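Local coordinates for protein galectin (Ovis aries, PDB 6N44) that probably binds carbohydrates as a galactoside-recognising lectin of the galectin family and, as an oligomer, acts against parasites in sheep, at residues Q102-N106 against N107-C111. Numbering follows the deposited sequence.
Sequences QVFVN and NKPIC
Val105 and Lys108 close a beta hairpin with a two-residue loop by exchanging backbone hydrogen bonds: Val105 N gives to Lys108 O at 2.9 Å, in its carbonyl plane, and Lys108 N returns one to Val105 O from above the carbonyl plane, 58° out of it. Asn106 and Asn107 form the type I' turn; both have positive phi, which asparagine tolerates better than most residues, and Asn106 OD1 is satisfied by the backbone N of Glu91. Further along, a classic beta bulge sets Ile110 and Cys111 together against Val103. Ile110 N reaches Val103 O almost straight (177° at the hydrogen), while Val103 N is taken by Cys111 O. Pro109, lacking an N-H, suits the non-hydrogen-bonded site opposite Phe104, crossing its ring obliquely, CB 3.8 Å from Phe104 CE1. On the other face, Ile110 CG1, beside its own backbone N (chi1 -60°), meets Val105 CG2 at 3.7 Å, and Cys111 SG packs on Val103 CB. This hairpin joins strands 100-105 and 108-114 at one edge, within this chain, of the five-stranded sheet of the galectin beta sandwich. Strand 90-97 flanks 100-105, Leu79 of the opposing sheet meets Ile110 and Cys111, and Val18 of the second subunit packs on Phe104.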
ATOM      1  N   GLN A 102      -6.995  -1.543   6.693  1.00  9.26           N
ATOM      2  CA  GLN A 102      -7.807  -0.419   6.251  1.00 11.37           C
ATOM      3  C   GLN A 102      -8.399  -0.758   4.887  1.00  9.43           C
ATOM      4  O   GLN A 102      -7.715  -1.324   4.029  1.00 11.36           O
ATOM      5  CB  GLN A 102      -6.991   0.876   6.174  1.00 10.62           C
ATOM      6  CG  GLN A 102      -6.264   1.266   7.468  1.00 13.90           C
ATOM      7  CD  GLN A 102      -5.759   2.718   7.445  1.00 18.32           C
ATOM      8  OE1 GLN A 102      -5.624   3.316   6.383  1.00 15.24           O
ATOM      9  NE2 GLN A 102      -5.502   3.284   8.623  1.00 16.34           N
ATOM     10  N   VAL A 103      -9.673  -0.433   4.696  1.00  8.21           N
ATOM     11  CA  VAL A 103     -10.395  -0.797   3.485  1.00  8.94           C
ATOM     12  C   VAL A 103     -10.803   0.476   2.763  1.00 11.38           C
ATOM     13  O   VAL A 103     -11.366   1.395   3.373  1.00 13.80           O
ATOM     14  CB  VAL A 103     -11.625  -1.675   3.794  1.00 12.54           C
ATOM     15  CG1 VAL A 103     -12.281  -2.160   2.493  1.00 15.04           C
ATOM     16  CG2 VAL A 103     -11.230  -2.852   4.672  1.00 12.45           C
ATOM     17  N   PHE A 104     -10.525   0.515   1.466  1.00  9.99           N
ATOM     18  CA  PHE A 104     -10.885   1.609   0.581  1.00  9.46           C
ATOM     19  C   PHE A 104     -11.618   1.032  -0.616  1.00 12.01           C
ATOM     20  O   PHE A 104     -11.295  -0.063  -1.090  1.00 11.80           O
ATOM     21  CB  PHE A 104      -9.646   2.390   0.079  1.00 12.18           C
ATOM     22  CG  PHE A 104      -8.810   2.971   1.174  1.00 10.67           C
ATOM     23  CD1 PHE A 104      -8.910   4.321   1.498  1.00 13.28           C
ATOM     24  CD2 PHE A 104      -7.930   2.171   1.888  1.00 11.55           C
ATOM     25  CE1 PHE A 104      -8.123   4.873   2.513  1.00 12.61           C
ATOM     26  CE2 PHE A 104      -7.146   2.708   2.908  1.00 11.86           C
ATOM     27  CZ  PHE A 104      -7.256   4.069   3.220  1.00 10.04           C
ATOM     28  N   VAL A 105     -12.608   1.770  -1.095  1.00 12.03           N
ATOM     29  CA  VAL A 105     -13.279   1.477  -2.346  1.00  9.89           C
ATOM     30  C   VAL A 105     -13.251   2.750  -3.182  1.00 14.69           C
ATOM     31  O   VAL A 105     -13.668   3.813  -2.709  1.00 12.58           O
ATOM     32  CB  VAL A 105     -14.725   0.998  -2.120  1.00 15.04           C
ATOM     33  CG1 VAL A 105     -15.415   0.809  -3.467  1.00 14.41           C
ATOM     34  CG2 VAL A 105     -14.752  -0.290  -1.291  1.00 11.08           C
ATOM     35  N   ASN A 106     -12.757   2.645  -4.413  1.00 12.42           N
ATOM     36  CA  ASN A 106     -12.663   3.788  -5.325  1.00 13.09           C
ATOM     37  C   ASN A 106     -12.000   4.988  -4.648  1.00 15.08           C
ATOM     38  O   ASN A 106     -12.477   6.120  -4.719  1.00 14.25           O
ATOM     39  CB  ASN A 106     -14.040   4.148  -5.877  1.00 17.83           C
ATOM     40  CG  ASN A 106     -14.677   2.986  -6.625  1.00 17.77           C
ATOM     41  OD1 ASN A 106     -13.979   2.204  -7.252  1.00 14.80           O
ATOM     42  ND2 ASN A 106     -15.999   2.856  -6.536  1.00 19.43           N
ATOM     43  N   ASN A 107     -10.892   4.720  -3.961  1.00 10.62           N
ATOM     44  CA  ASN A 107     -10.064   5.734  -3.312  1.00 17.38           C
ATOM     45  C   ASN A 107     -10.727   6.368  -2.092  1.00 14.34           C
ATOM     46  O   ASN A 107     -10.228   7.373  -1.595  1.00 15.50           O
ATOM     47  CB  ASN A 107      -9.645   6.843  -4.295  1.00 18.42           C
ATOM     48  CG  ASN A 107      -8.924   6.294  -5.524  1.00 25.24           C
ATOM     49  OD1 ASN A 107      -8.091   5.386  -5.420  1.00 20.97           O
ATOM     50  ND2 ASN A 107      -9.244   6.843  -6.698  1.00 31.55           N
ATOM     51  N   LYS A 108     -11.833   5.811  -1.588  1.00 13.32           N
ATOM     52  CA  LYS A 108     -12.452   6.364  -0.392  1.00 16.79           C
ATOM     53  C   LYS A 108     -12.388   5.359   0.751  1.00 12.42           C
ATOM     54  O   LYS A 108     -12.601   4.165   0.530  1.00 16.23           O
ATOM     55  CB  LYS A 108     -13.917   6.765  -0.651  1.00 17.53           C
ATOM     56  CG  LYS A 108     -14.050   7.874  -1.706  1.00 20.98           C
ATOM     57  CD  LYS A 108     -15.022   8.944  -1.284  1.00 31.09           C
ATOM     58  CE  LYS A 108     -15.200   9.999  -2.373  1.00 40.34           C
ATOM     59  NZ  LYS A 108     -16.494  10.721  -2.197  1.00 46.41           N
ATOM     60  N   PRO A 109     -12.098   5.804   1.973  1.00 12.71           N
ATOM     61  CA  PRO A 109     -12.047   4.864   3.104  1.00 16.78           C
ATOM     62  C   PRO A 109     -13.446   4.423   3.511  1.00 16.98           C
ATOM     63  O   PRO A 109     -14.344   5.246   3.699  1.00 21.37           O
ATOM     64  CB  PRO A 109     -11.371   5.681   4.214  1.00 13.84           C
ATOM     65  CG  PRO A 109     -11.746   7.084   3.901  1.00 15.98           C
ATOM     66  CD  PRO A 109     -11.759   7.178   2.387  1.00 15.69           C
ATOM     67  N   ILE A 110     -13.619   3.116   3.665  1.00 13.83           N
ATOM     68  CA  ILE A 110     -14.901   2.530   4.019  1.00 22.37           C
ATOM     69  C   ILE A 110     -14.927   2.066   5.469  1.00 19.91           C
ATOM     70  O   ILE A 110     -15.915   2.292   6.170  1.00 19.75           O
ATOM     71  CB  ILE A 110     -15.260   1.364   3.072  1.00 18.97           C
ATOM     72  CG1 ILE A 110     -15.333   1.864   1.631  1.00 19.16           C
ATOM     73  CG2 ILE A 110     -16.581   0.744   3.473  1.00 21.48           C
ATOM     74  CD1 ILE A 110     -16.076   3.154   1.476  1.00 19.41           C
ATOM     75  N   CYS A 111     -13.867   1.400   5.929  1.00 14.55           N
ATOM     76  CA  CYS A 111     -13.881   0.792   7.255  1.00 13.96           C
ATOM     77  C   CYS A 111     -12.486   0.264   7.565  1.00 15.21           C
ATOM     78  O   CYS A 111     -11.624   0.168   6.690  1.00 15.71           O
ATOM     79  CB  CYS A 111     -14.920  -0.334   7.354  1.00 17.96           C
ATOM     80  SG  CYS A 111     -14.778  -1.641   6.081  1.00 18.02           S
TER